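Endolysin (Escherichia coli O157 typing phage 15, PDB 7M5I) probably hydrolyses the beta-1,4 bonds between N-acetylmuramic acid and N-acetylglucosamine in host peptidoglycan, helping to release new phage particles by lysis. Local coordinates at residues 70-75 and 86-91; 92-97 and 122-127; 16-21 and 59-64; 127-132 and 136-141; 26-29 and 35-38. All blocks are in the same frame, centred on the assembly; numbering follows the deposited sequence.

Interaction 1 of 5, residues 70-75 and 86-91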
# COMPACT_ATOMS: atom_id res chain seq x y z
N LYS A 70 8.21 7.25 -1.40
CA LYS A 70 7.45 8.36 -2.02
C LYS A 70 6.00 8.30 -1.55
O LYS A 70 5.32 9.36 -1.60
CB LYS A 70 7.60 8.37 -3.54
CG LYS A 70 6.96 7.19 -4.25
CD LYS A 70 7.09 7.25 -5.80
CE LYS A 70 5.88 6.60 -6.43
NZ LYS A 70 5.94 6.51 -7.91
N PHE A 71 5.49 7.14 -1.15
CA PHE A 71 4.11 6.93 -0.67
C PHE A 71 3.96 7.42 0.77
O PHE A 71 2.92 8.08 1.06
CB PHE A 71 3.66 5.47 -0.84
CG PHE A 71 3.65 5.06 -2.30
CD1 PHE A 71 4.81 4.58 -2.90
CD2 PHE A 71 2.53 5.21 -3.10
CE1 PHE A 71 4.81 4.17 -4.23
CE2 PHE A 71 2.54 4.80 -4.42
CZ PHE A 71 3.68 4.29 -4.99
N VAL A 72 4.93 7.14 1.60
CA VAL A 72 5.04 7.74 2.96
C VAL A 72 5.03 9.28 2.81
O VAL A 72 4.23 9.97 3.54
CB VAL A 72 6.32 7.23 3.66
CG1 VAL A 72 6.57 7.96 4.96
CG2 VAL A 72 6.25 5.72 3.89
N ALA A 73 5.85 9.83 1.90
CA ALA A 73 5.95 11.29 1.71
C ALA A 73 4.57 11.83 1.33
O ALA A 73 4.13 12.85 1.88
CB ALA A 73 7.02 11.65 0.68
N ALA A 74 3.91 11.18 0.38
CA ALA A 74 2.62 11.66 -0.16
C ALA A 74 1.56 11.62 0.95
O ALA A 74 0.68 12.52 0.99
CB ALA A 74 2.20 10.83 -1.36
N VAL A 75 1.53 10.57 1.75
CA VAL A 75 0.49 10.50 2.82
C VAL A 75 0.76 11.64 3.84
O VAL A 75 -0.21 12.30 4.26
CB VAL A 75 0.40 9.10 3.43
CG1 VAL A 75 -0.55 9.07 4.62
CG2 VAL A 75 -0.07 8.11 2.38
N ASN A 86 -1.17 3.77 13.60
CA ASN A 86 -1.91 2.70 12.88
C ASN A 86 -2.73 3.35 11.78
O ASN A 86 -2.86 2.76 10.70
CB ASN A 86 -2.74 1.83 13.83
CG ASN A 86 -3.68 2.62 14.69
OD1 ASN A 86 -3.20 3.26 15.64
ND2 ASN A 86 -4.98 2.58 14.42
N GLU A 87 -3.30 4.53 11.98
CA GLU A 87 -4.00 5.24 10.89
C GLU A 87 -3.02 5.54 9.76
O GLU A 87 -3.35 5.24 8.56
CB GLU A 87 -4.63 6.53 11.38
CG GLU A 87 -5.86 6.33 12.24
CD GLU A 87 -6.26 7.57 13.05
OE1 GLU A 87 -5.53 8.60 12.94
OE2 GLU A 87 -7.31 7.51 13.70
N PHE A 88 -1.83 6.04 10.10
CA PHE A 88 -0.78 6.35 9.09
C PHE A 88 -0.38 5.05 8.37
O PHE A 88 -0.35 5.05 7.09
CB PHE A 88 0.44 6.99 9.74
CG PHE A 88 1.43 7.47 8.72
CD1 PHE A 88 1.17 8.62 7.96
CD2 PHE A 88 2.61 6.79 8.50
CE1 PHE A 88 2.11 9.09 7.05
CE2 PHE A 88 3.54 7.27 7.59
CZ PHE A 88 3.27 8.41 6.85
N ASP A 89 -0.11 3.98 9.10
CA ASP A 89 0.30 2.70 8.48
C ASP A 89 -0.75 2.24 7.46
O ASP A 89 -0.37 1.81 6.31
CB ASP A 89 0.56 1.61 9.51
CG ASP A 89 1.77 1.80 10.39
OD1 ASP A 89 2.69 2.59 10.02
OD2 ASP A 89 1.79 1.11 11.47
N ALA A 90 -2.02 2.27 7.84
CA ALA A 90 -3.12 1.84 6.97
C ALA A 90 -3.20 2.72 5.72
O ALA A 90 -3.36 2.20 4.59
CB ALA A 90 -4.42 1.81 7.70
N LEU A 91 -3.14 4.04 5.89
CA LEU A 91 -3.23 4.97 4.73
C LEU A 91 -2.03 4.76 3.80
O LEU A 91 -2.25 4.74 2.60
CB LEU A 91 -3.25 6.41 5.25
CG LEU A 91 -4.52 6.77 6.04
CD1 LEU A 91 -4.31 8.13 6.72
CD2 LEU A 91 -5.76 6.79 5.18

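Interaction 2 of 5, residues 92-97 and 122-127. With PO4 (phosphate ion), chain C.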
# COMPACT_ATOMS: atom_id res chain seq x y z
N VAL A 92 -0.85 4.49 4.34
CA VAL A 92 0.34 4.24 3.46
C VAL A 92 0.16 2.91 2.73
O VAL A 92 0.30 2.89 1.51
CB VAL A 92 1.66 4.27 4.26
CG1 VAL A 92 2.85 3.79 3.42
CG2 VAL A 92 1.94 5.68 4.74
N SER A 93 -0.24 1.85 3.45
CA SER A 93 -0.52 0.53 2.79
C SER A 93 -1.51 0.71 1.62
O SER A 93 -1.24 0.21 0.49
CB SER A 93 -0.99 -0.47 3.77
OG SER A 93 -1.21 -1.72 3.12
N GLU A 94 -2.62 1.37 1.81
CA GLU A 94 -3.64 1.52 0.76
C GLU A 94 -3.11 2.40 -0.37
O GLU A 94 -3.33 2.02 -1.59
CB GLU A 94 -4.96 2.05 1.31
CG GLU A 94 -6.01 2.20 0.23
CD GLU A 94 -7.45 2.06 0.61
OE1 GLU A 94 -8.34 2.22 -0.27
OE2 GLU A 94 -7.71 1.73 1.77
N THR A 95 -2.42 3.50 -0.04
CA THR A 95 -1.89 4.41 -1.07
C THR A 95 -0.84 3.67 -1.92
O THR A 95 -0.78 3.90 -3.13
CB THR A 95 -1.29 5.68 -0.44
OG1 THR A 95 -2.30 6.27 0.36
CG2 THR A 95 -0.80 6.66 -1.47
N TYR A 96 -0.05 2.81 -1.30
CA TYR A 96 0.98 2.01 -1.98
C TYR A 96 0.35 1.13 -3.07
O TYR A 96 1.00 0.82 -4.10
CB TYR A 96 1.75 1.17 -0.97
CG TYR A 96 2.95 0.51 -1.60
CD1 TYR A 96 3.91 1.31 -2.20
CD2 TYR A 96 3.13 -0.86 -1.62
CE1 TYR A 96 5.03 0.76 -2.80
CE2 TYR A 96 4.24 -1.44 -2.20
CZ TYR A 96 5.20 -0.62 -2.79
OH TYR A 96 6.29 -1.09 -3.48
N ASN A 97 -0.90 0.75 -2.88
CA ASN A 97 -1.65 -0.11 -3.82
C ASN A 97 -2.41 0.75 -4.83
O ASN A 97 -2.36 0.47 -6.05
CB ASN A 97 -2.53 -1.07 -3.01
CG ASN A 97 -3.42 -1.95 -3.86
OD1 ASN A 97 -4.62 -1.88 -3.76
ND2 ASN A 97 -2.81 -2.68 -4.79
N GLU A 122 -14.82 3.11 6.01
CA GLU A 122 -15.80 2.69 4.98
C GLU A 122 -15.30 3.07 3.58
O GLU A 122 -15.31 2.19 2.68
CB GLU A 122 -17.19 3.28 5.30
CG GLU A 122 -17.80 2.62 6.53
CD GLU A 122 -18.98 3.34 7.15
OE1 GLU A 122 -19.29 4.50 6.73
OE2 GLU A 122 -19.57 2.74 8.09
N ALA A 123 -14.91 4.33 3.36
CA ALA A 123 -14.52 4.85 2.02
C ALA A 123 -13.21 4.21 1.53
O ALA A 123 -12.99 4.09 0.30
CB ALA A 123 -14.44 6.36 2.07
N MET A 124 -12.34 3.80 2.45
CA MET A 124 -11.10 3.10 2.11
C MET A 124 -11.46 1.84 1.29
O MET A 124 -10.74 1.51 0.32
CB MET A 124 -10.33 2.70 3.37
CG MET A 124 -9.50 3.80 3.91
SD MET A 124 -8.81 3.39 5.54
CE MET A 124 -7.62 2.11 5.20
N GLN A 125 -12.52 1.19 1.67
CA GLN A 125 -12.89 -0.16 1.14
C GLN A 125 -13.63 -0.05 -0.19
O GLN A 125 -13.78 -1.07 -0.86
CB GLN A 125 -13.65 -0.86 2.24
CG GLN A 125 -12.76 -1.12 3.44
CD GLN A 125 -13.50 -1.98 4.39
OE1 GLN A 125 -13.62 -3.18 4.16
NE2 GLN A 125 -14.05 -1.32 5.42
N TRP A 126 -13.92 1.16 -0.67
CA TRP A 126 -14.49 1.36 -2.02
C TRP A 126 -13.45 0.96 -3.10
O TRP A 126 -13.88 0.70 -4.23
CB TRP A 126 -14.96 2.80 -2.23
CG TRP A 126 -16.02 3.24 -1.29
CD1 TRP A 126 -16.78 2.49 -0.44
CD2 TRP A 126 -16.47 4.60 -1.13
NE1 TRP A 126 -17.66 3.29 0.23
CE2 TRP A 126 -17.50 4.59 -0.17
CE3 TRP A 126 -16.11 5.82 -1.72
CZ2 TRP A 126 -18.18 5.75 0.24
CZ3 TRP A 126 -16.79 6.96 -1.35
CH2 TRP A 126 -17.81 6.92 -0.40
N TRP A 127 -12.16 0.96 -2.81
CA TRP A 127 -11.08 0.79 -3.78
C TRP A 127 -10.83 -0.73 -3.98
O TRP A 127 -9.78 -1.25 -3.53
CB TRP A 127 -9.84 1.56 -3.34
CG TRP A 127 -10.05 3.03 -3.45
CD1 TRP A 127 -10.56 3.86 -2.47
CD2 TRP A 127 -9.78 3.88 -4.56
NE1 TRP A 127 -10.69 5.14 -2.92
CE2 TRP A 127 -10.16 5.20 -4.18
CE3 TRP A 127 -9.25 3.68 -5.84
CZ2 TRP A 127 -10.11 6.27 -5.07
CZ3 TRP A 127 -9.19 4.74 -6.71
CH2 TRP A 127 -9.58 6.02 -6.32
P PO4 C . -13.52 8.26 -4.27
O1 PO4 C . -14.77 9.04 -3.88
O2 PO4 C . -13.95 7.07 -5.12
O3 PO4 C . -12.83 7.78 -3.02
O4 PO4 C . -12.56 9.11 -5.08

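Interaction 3 of 5, residues 16-21 and 59-64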
# COMPACT_ATOMS: atom_id res chain seq x y z
N ALA A 16 2.90 -5.49 7.51
CA ALA A 16 1.59 -5.60 6.86
C ALA A 16 1.74 -5.48 5.34
O ALA A 16 1.15 -6.31 4.58
CB ALA A 16 0.59 -4.60 7.42
N ILE A 17 2.52 -4.54 4.85
CA ILE A 17 2.70 -4.38 3.37
C ILE A 17 3.39 -5.64 2.85
O ILE A 17 2.98 -6.13 1.77
CB ILE A 17 3.47 -3.07 3.05
CG1 ILE A 17 2.57 -1.90 3.48
CG2 ILE A 17 3.79 -3.04 1.57
CD1 ILE A 17 3.17 -0.53 3.27
N LYS A 18 4.40 -6.15 3.56
CA LYS A 18 5.07 -7.42 3.16
C LYS A 18 4.01 -8.50 3.02
O LYS A 18 4.05 -9.30 2.07
CB LYS A 18 6.15 -7.82 4.16
CG LYS A 18 7.40 -6.95 4.16
CD LYS A 18 8.31 -7.37 5.27
CE LYS A 18 9.65 -6.69 5.29
NZ LYS A 18 10.33 -6.95 6.57
N PHE A 19 3.14 -8.62 4.01
CA PHE A 19 2.10 -9.66 4.08
C PHE A 19 1.15 -9.55 2.88
O PHE A 19 0.83 -10.54 2.20
CB PHE A 19 1.38 -9.52 5.40
CG PHE A 19 0.23 -10.49 5.57
CD1 PHE A 19 -1.02 -10.19 5.10
CD2 PHE A 19 0.44 -11.69 6.19
CE1 PHE A 19 -2.07 -11.09 5.27
CE2 PHE A 19 -0.61 -12.60 6.37
CZ PHE A 19 -1.84 -12.30 5.85
N PHE A 20 0.74 -8.32 2.55
CA PHE A 20 -0.17 -8.06 1.41
C PHE A 20 0.49 -8.36 0.05
O PHE A 20 -0.22 -8.85 -0.89
CB PHE A 20 -0.67 -6.61 1.42
CG PHE A 20 -1.50 -6.25 2.62
CD1 PHE A 20 -2.44 -7.15 3.18
CD2 PHE A 20 -1.41 -4.98 3.17
CE1 PHE A 20 -3.18 -6.79 4.29
CE2 PHE A 20 -2.15 -4.63 4.28
CZ PHE A 20 -3.03 -5.52 4.85
N GLU A 21 1.80 -8.15 -0.08
CA GLU A 21 2.51 -8.31 -1.36
C GLU A 21 2.88 -9.78 -1.57
O GLU A 21 3.04 -10.21 -2.75
CB GLU A 21 3.76 -7.43 -1.42
CG GLU A 21 3.46 -5.94 -1.44
CD GLU A 21 2.77 -5.44 -2.70
OE1 GLU A 21 2.83 -6.12 -3.75
OE2 GLU A 21 1.98 -4.51 -2.57
N GLN A 59 17.75 -8.14 0.62
CA GLN A 59 17.64 -7.29 -0.58
C GLN A 59 16.15 -6.96 -0.77
O GLN A 59 15.82 -5.78 -1.05
CB GLN A 59 18.19 -7.99 -1.81
CG GLN A 59 19.70 -7.94 -1.79
CD GLN A 59 20.35 -8.76 -2.86
OE1 GLN A 59 19.97 -9.86 -3.18
NE2 GLN A 59 21.40 -8.19 -3.42
N ALA A 60 15.25 -7.96 -0.68
CA ALA A 60 13.81 -7.72 -0.87
C ALA A 60 13.32 -6.64 0.08
O ALA A 60 12.56 -5.77 -0.32
CB ALA A 60 13.02 -9.01 -0.69
N GLU A 61 13.73 -6.69 1.34
CA GLU A 61 13.29 -5.64 2.30
C GLU A 61 13.85 -4.26 1.89
O GLU A 61 13.05 -3.26 1.93
CB GLU A 61 13.74 -5.97 3.73
CG GLU A 61 13.18 -4.99 4.74
CD GLU A 61 13.65 -5.35 6.13
OE1 GLU A 61 14.78 -5.05 6.44
OE2 GLU A 61 12.92 -6.00 6.84
N GLN A 62 15.12 -4.24 1.50
CA GLN A 62 15.79 -2.98 1.04
C GLN A 62 14.98 -2.36 -0.10
O GLN A 62 14.72 -1.11 -0.08
CB GLN A 62 17.26 -3.26 0.73
CG GLN A 62 17.99 -2.17 -0.05
CD GLN A 62 19.37 -2.62 -0.55
OE1 GLN A 62 19.99 -3.54 0.01
NE2 GLN A 62 19.88 -1.96 -1.60
N TYR A 63 14.58 -3.17 -1.09
CA TYR A 63 13.89 -2.65 -2.28
C TYR A 63 12.51 -2.17 -1.88
O TYR A 63 12.04 -1.16 -2.45
CB TYR A 63 13.83 -3.72 -3.38
CG TYR A 63 15.17 -4.23 -3.82
CD1 TYR A 63 16.30 -3.45 -3.76
CD2 TYR A 63 15.29 -5.51 -4.29
CE1 TYR A 63 17.55 -3.94 -4.10
CE2 TYR A 63 16.52 -6.02 -4.67
CZ TYR A 63 17.64 -5.22 -4.61
OH TYR A 63 18.86 -5.69 -5.00
N LEU A 64 11.84 -2.84 -0.97
CA LEU A 64 10.46 -2.47 -0.54
C LEU A 64 10.57 -1.12 0.21
O LEU A 64 9.74 -0.19 -0.09
CB LEU A 64 9.83 -3.53 0.34
CG LEU A 64 8.45 -3.16 0.90
CD1 LEU A 64 7.43 -3.04 -0.23
CD2 LEU A 64 8.00 -4.18 1.93

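Interaction 4 of 5, residues 127-132 and 136-141. With PO4 (phosphate ion), chain C.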
# COMPACT_ATOMS: atom_id res chain seq x y z
N TRP A 127 -12.16 0.96 -2.81
CA TRP A 127 -11.08 0.79 -3.78
C TRP A 127 -10.83 -0.73 -3.98
O TRP A 127 -9.78 -1.25 -3.53
CB TRP A 127 -9.84 1.56 -3.34
CG TRP A 127 -10.05 3.03 -3.45
CD1 TRP A 127 -10.56 3.86 -2.47
CD2 TRP A 127 -9.78 3.88 -4.56
NE1 TRP A 127 -10.69 5.14 -2.92
CE2 TRP A 127 -10.16 5.20 -4.18
CE3 TRP A 127 -9.25 3.68 -5.84
CZ2 TRP A 127 -10.11 6.27 -5.07
CZ3 TRP A 127 -9.19 4.74 -6.71
CH2 TRP A 127 -9.58 6.02 -6.32
N ASN A 128 -11.79 -1.40 -4.63
CA ASN A 128 -11.67 -2.88 -4.78
C ASN A 128 -11.80 -3.28 -6.27
O ASN A 128 -12.03 -4.48 -6.50
CB ASN A 128 -12.73 -3.60 -3.95
CG ASN A 128 -14.15 -3.23 -4.27
OD1 ASN A 128 -14.46 -2.68 -5.33
ND2 ASN A 128 -15.04 -3.50 -3.33
N LYS A 129 -11.81 -2.32 -7.19
CA LYS A 129 -12.00 -2.60 -8.64
C LYS A 129 -10.67 -2.69 -9.37
O LYS A 129 -9.76 -1.96 -9.06
CB LYS A 129 -12.84 -1.48 -9.27
CG LYS A 129 -14.22 -1.27 -8.68
CD LYS A 129 -15.12 -2.42 -8.90
CE LYS A 129 -16.53 -2.13 -8.43
NZ LYS A 129 -16.51 -1.77 -6.99
N VAL A 130 -10.59 -3.51 -10.42
CA VAL A 130 -9.41 -3.61 -11.31
C VAL A 130 -9.97 -3.59 -12.73
O VAL A 130 -11.23 -3.97 -12.95
CB VAL A 130 -8.55 -4.85 -11.04
CG1 VAL A 130 -7.82 -4.86 -9.70
CG2 VAL A 130 -9.38 -6.09 -11.16
N THR A 131 -9.22 -3.01 -13.66
CA THR A 131 -9.70 -2.92 -15.07
C THR A 131 -9.28 -4.22 -15.76
O THR A 131 -8.09 -4.59 -15.72
CB THR A 131 -9.46 -1.54 -15.71
OG1 THR A 131 -9.66 -1.72 -17.13
CG2 THR A 131 -8.10 -1.00 -15.39
N VAL A 132 -10.26 -4.96 -16.25
CA VAL A 132 -10.04 -6.23 -17.01
C VAL A 132 -10.73 -6.08 -18.38
O VAL A 132 -11.95 -5.92 -18.46
CB VAL A 132 -10.58 -7.47 -16.27
CG1 VAL A 132 -10.37 -8.75 -17.04
CG2 VAL A 132 -10.03 -7.58 -14.89
N LYS A 136 -14.41 -2.59 -15.46
CA LYS A 136 -14.09 -2.58 -14.02
C LYS A 136 -14.71 -3.84 -13.39
O LYS A 136 -15.92 -4.06 -13.54
CB LYS A 136 -14.60 -1.28 -13.38
CG LYS A 136 -13.71 -0.05 -13.57
CD LYS A 136 -12.22 -0.32 -13.38
CE LYS A 136 -11.43 0.86 -12.85
NZ LYS A 136 -10.35 0.44 -11.92
N VAL A 137 -13.90 -4.61 -12.71
CA VAL A 137 -14.27 -5.92 -12.11
C VAL A 137 -13.88 -5.84 -10.61
O VAL A 137 -12.77 -5.38 -10.31
CB VAL A 137 -13.52 -7.06 -12.85
CG1 VAL A 137 -13.54 -8.34 -12.07
CG2 VAL A 137 -14.09 -7.29 -14.27
N THR A 138 -14.77 -6.30 -9.74
CA THR A 138 -14.45 -6.37 -8.29
C THR A 138 -13.41 -7.47 -8.06
O THR A 138 -13.60 -8.62 -8.57
CB THR A 138 -15.71 -6.59 -7.46
OG1 THR A 138 -16.64 -5.55 -7.75
CG2 THR A 138 -15.41 -6.62 -5.98
N SER A 139 -12.31 -7.17 -7.40
CA SER A 139 -11.25 -8.13 -7.02
C SER A 139 -11.51 -8.61 -5.58
O SER A 139 -11.44 -7.78 -4.66
CB SER A 139 -9.91 -7.55 -7.14
OG SER A 139 -8.94 -8.28 -6.46
N ASN A 140 -11.71 -9.91 -5.40
CA ASN A 140 -11.88 -10.49 -4.03
C ASN A 140 -10.60 -10.28 -3.25
O ASN A 140 -10.70 -9.98 -2.03
CB ASN A 140 -12.35 -11.93 -4.09
CG ASN A 140 -13.80 -12.04 -4.51
OD1 ASN A 140 -14.60 -11.08 -4.43
ND2 ASN A 140 -14.15 -13.24 -4.93
N GLY A 141 -9.42 -10.39 -3.86
CA GLY A 141 -8.12 -10.14 -3.20
C GLY A 141 -8.04 -8.73 -2.66
O GLY A 141 -7.61 -8.53 -1.53
P PO4 C . -13.52 8.26 -4.27
O1 PO4 C . -14.77 9.04 -3.88
O2 PO4 C . -13.95 7.07 -5.12
O3 PO4 C . -12.83 7.78 -3.02
O4 PO4 C . -12.56 9.11 -5.08

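Interaction 5 of 5, residues 26-29 and 35-38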
# COMPACT_ATOMS: atom_id res chain seq x y z
N GLU A 26 12.94 -15.23 -6.55
CA GLU A 26 13.23 -15.32 -8.00
C GLU A 26 12.20 -14.50 -8.75
O GLU A 26 10.98 -14.53 -8.41
CB GLU A 26 13.15 -16.75 -8.54
CG GLU A 26 14.02 -17.76 -7.85
CD GLU A 26 14.16 -19.08 -8.63
OE1 GLU A 26 14.55 -20.11 -8.00
OE2 GLU A 26 13.84 -19.09 -9.88
N ALA A 27 12.68 -13.75 -9.74
CA ALA A 27 11.81 -12.93 -10.60
C ALA A 27 10.72 -13.83 -11.22
O ALA A 27 11.01 -14.99 -11.61
CB ALA A 27 12.61 -12.21 -11.64
N TYR A 28 9.54 -13.27 -11.34
CA TYR A 28 8.40 -13.94 -12.00
C TYR A 28 7.66 -12.86 -12.78
O TYR A 28 7.62 -11.68 -12.40
CB TYR A 28 7.46 -14.62 -10.98
CG TYR A 28 6.76 -13.69 -10.04
CD1 TYR A 28 7.38 -13.20 -8.90
CD2 TYR A 28 5.45 -13.27 -10.27
CE1 TYR A 28 6.74 -12.38 -7.99
CE2 TYR A 28 4.81 -12.40 -9.39
CZ TYR A 28 5.43 -11.98 -8.22
OH TYR A 28 4.86 -11.07 -7.34
N GLU A 29 6.97 -13.32 -13.81
CA GLU A 29 6.11 -12.45 -14.61
C GLU A 29 4.75 -12.48 -13.95
O GLU A 29 4.21 -13.56 -13.83
CB GLU A 29 6.16 -12.99 -16.04
CG GLU A 29 5.22 -12.28 -16.95
CD GLU A 29 5.40 -12.66 -18.42
OE1 GLU A 29 6.58 -12.70 -18.88
OE2 GLU A 29 4.36 -12.88 -19.09
N PRO A 35 7.77 -8.28 -15.12
CA PRO A 35 8.71 -8.92 -14.20
C PRO A 35 8.68 -8.28 -12.81
O PRO A 35 8.79 -7.10 -12.67
CB PRO A 35 10.06 -8.79 -14.91
CG PRO A 35 9.69 -8.65 -16.37
CD PRO A 35 8.45 -7.78 -16.34
N THR A 36 8.54 -9.14 -11.80
CA THR A 36 8.34 -8.77 -10.38
C THR A 36 9.27 -9.61 -9.51
O THR A 36 9.55 -10.75 -9.82
CB THR A 36 6.86 -8.95 -10.00
OG1 THR A 36 6.05 -8.26 -10.94
CG2 THR A 36 6.57 -8.42 -8.61
N ILE A 37 9.73 -9.05 -8.40
CA ILE A 37 10.61 -9.79 -7.47
C ILE A 37 10.41 -9.24 -6.05
O ILE A 37 9.91 -8.13 -5.86
CB ILE A 37 12.09 -9.73 -7.91
CG1 ILE A 37 12.92 -10.91 -7.36
CG2 ILE A 37 12.70 -8.37 -7.56
CD1 ILE A 37 14.29 -11.06 -7.99
N GLY A 38 10.82 -10.01 -5.05
CA GLY A 38 10.77 -9.56 -3.67
C GLY A 38 9.32 -9.39 -3.21
O GLY A 38 8.44 -10.24 -3.52
O HOH W 1 5.79 -10.50 -4.66

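Interaction 1 of 5, residues 70-75 and 86-91
Val72 meets the rim of the Phe88 ring: its CG1 methyl lies in the ring plane, 3.8 Å from Phe88 CZ, and the two side chains cross at about a right angle. The carbonyl of the same residue reaches the ring edge as well, with Val72 O 3.8 Å from Phe88 CZ. One turn further on, Val75 points toward helix 85-98. Its CG1, set anti to the backbone N (chi1 173°), enters the angle between two side chains, 3.6 Å from Phe88 CE1 and 3.8 Å from Leu91 CB. The other branch of Val75, CG2, settles against the backbone, 4.0 Å from Leu91 O. Phe88 leaves its helix with CG anti to the backbone N (chi1 -172°), which carries the far end of the ring to Val72 and Val75. All of these touches are apolar or van der Waals in kind. Val92, one turn past Phe88, and Thr95, one turn past Leu91, continue the packing: Val72 touches Val92, and Val75 touches both. Met7 touches Phe88. The axes of the two short segments run 123° apart and approach to 10.3 Å, a steep packing of consecutive helices in the buried core of the helical lobe of a phage lysozyme.

Interaction 2 of 5, residues 92-97 and 122-127
Glu94 reaches from helix 85-98 with CG anti to its backbone N (chi1 -180°) and the rest of the chain extended, so that its carboxylate arrives at Met124. Both carboxylate oxygens lie near this residue. OE1 is the nearer to the carbonyl, with Glu94 OE1 2.6 Å from Met124 O, close enough that the acid is probably protonated. OE2 is against CB, CG and CE of the methionine: Glu94 OE2 lies 3.2 Å from Met124 CB, and the thioether chain, bent at its last torsion (chi3 69°), brings Met124 CE to 3.5 Å from the same oxygen. Trp127 crosses the glutamate side chain at about a right angle: its CB is 3.5 Å from Glu94 OE1, and the indole plane stands 77° from that of the carboxylate. The indole N-H turns to a phosphate ion, probably from the crystallisation liquor, through a weak bond of 3.4 Å from Trp127 NE1 to O3; Thr107 also binds this ion. Phe108 touches both Glu94 and Met124, and its ring meets that of Trp127 nearly perpendicularly. Arg146 forms a long, weak ion pair with Glu94 and bonds to Trp127 O. The type I turn Met124-Trp127 thus packs against a buried glutamate of helix 85-98 in the helical lobe of a glycosyl hydrolase 24 lysozyme.

Interaction 3 of 5, residues 16-21 and 59-64
Lys18 lays the start of its side chain against Leu64, with Lys18 CG 3.6 Å from Leu64 CD2, before its far end passes on to Glu61. The lysine chain is extended beyond CG, which carries its charged end across to helix 57-78, beside an acid one turn before Leu64. There Lys18 NZ donates to Glu61 OE2 at 2.8 Å in a salt bridge that uses the anti lone pair of OE2, the one directed away from the other carboxylate oxygen. Glu61 also extends, its CG anti to the backbone N (chi1 -174°), and its aliphatic part runs near the lysine, with Glu61 CG 4.0 Å from Lys18 CE. The contact joins helix 11-21, whose last residue Glu21 is a predicted catalytic residue, to the long helix 57-78; in phage lysozymes such a long helix connects the two lobes. The segment axes lie 107° apart and no closer than 11.8 Å, a separation filled by Lys18, Glu61, Leu64 and Ile17. Leu64 points toward the other helix and divides its two methyls between neighbours: CD2 takes Lys18, whereas CD1 rests 4.1 Å from Ile17 CG2. Ile17 and Leu64 form the buried side, and the ion pair closes the more exposed one. Beyond Ile17 the packing passes to Ser93 and Tyr96 of helix 85-98, while Tyr39 touches both Lys18 and Ala60.

Interaction 4 of 5, residues 127-132 and 136-141
A beta hairpin at the protein surface joins strand 129-132 to strand 135-138; in it Val130 and Val137 form the antiparallel hydrogen-bonded pair, with the non-hydrogen-bonded pairs Lys129-Thr138 and Thr131-Lys136 on either side. Val130 N donates to Val137 O at 2.9 Å, and Val137 N returns a bond of 2.8 Å to Val130 O. Where the second strand gives way to helix 140-155, Ser139 N binds Asn128 O at 2.9 Å in an almost straight bond (174° at the hydrogen). Ser139 OG turns to Leu142 N as the helix N-cap, so this residue ties the strand and the helix start together. On the face of Lys129, Thr131, Lys136 and Thr138, the lysine chains fold over the strands. Lys129 bends back (chi2 -66°), passing CE within 3.5 Å of Thr138 OG1, and its NZ gives a 2.8 Å bond to Asn128 OD1 in the carbonyl plane, which probably helps to orient that amide. The Asn128 amide in turn backs on the Thr138 methyl, CG to CG2 at 4.0 Å. Lys136 brings CD to 3.8 Å from Thr131 CB, alongside the neighbouring strand. Toward the turn, Val132 CB lies 4.0 Å from Val137 CG2. Near the base, Val130 and Asn128 also pack on Leu142 and Lys143 of helix 140-155. The result is a two-stranded antiparallel hairpin running directly into an N-capped helix.

Interaction 5 of 5, residues 26-29 and 35-38
Tyr28 has its CG between the backbone N and the carbonyl carbon (chi1 64°), a torsion that folds the ring across the strand pair onto Thr36, whose OG1 lies beside the backbone N (chi1 -52°), leaving CG2 anti to it. This is an antiparallel beta hairpin of the small beta-containing lobe of a phage lysozyme, beside the predicted catalytic Asp30, which Thr36 also touches. Thr36 CB sits over one face of the phenol ring, 4.0 Å from its centroid, a CH-pi contact displaced toward the rim, and Thr36 CG2 reaches Tyr28 OH at 3.4 Å. Thr36 OG1 turns instead to Ile34 O. The backbones pair through two bonds: Tyr28 N donates to Thr36 O at 2.9 Å in the carbonyl plane, and Thr36 N donates to Tyr28 O at 2.8 Å, tilted from the plane of the Tyr28 carbonyl. A CA-H...O contact, Ala27 CA to Thr36 O, adds 3.2 Å. Ile37 packs its CD1 3.6 Å from Ala27 N and close to the alanine methyl, and also touches Val49. Gly38, with its positive phi, ends the strand; a water joins Tyr28 OH to Gly38 O, 2.9 Å from each, and donates to the glycine carbonyl.

Overall arrangement
Along the chain, interaction 5 is nested inside the loop closed by interaction 3, and interactions 1, 2 and 4 follow in series. Helix 57-78 serves interactions 3 and 1, whose centres are about 15 Å apart; helix 85-98 serves interactions 1 and 2, with centres about 10 Å apart and in contact through Phe71 with Tyr96. Interactions 2 and 3 also touch, where Ser93 and Tyr96 pack on helix 11-21, and interactions 2 and 4 share Trp127. Interactions 1 and 5 lie on opposite sides of the chain's centre, their own centres about 25 Å apart. Trp127 thus connects the surface hairpin to the packed helices, where Tyr96 reaches the predicted catalytic Glu21, while the 27-38 hairpin meets interaction 3 through Gly38 and Ala60.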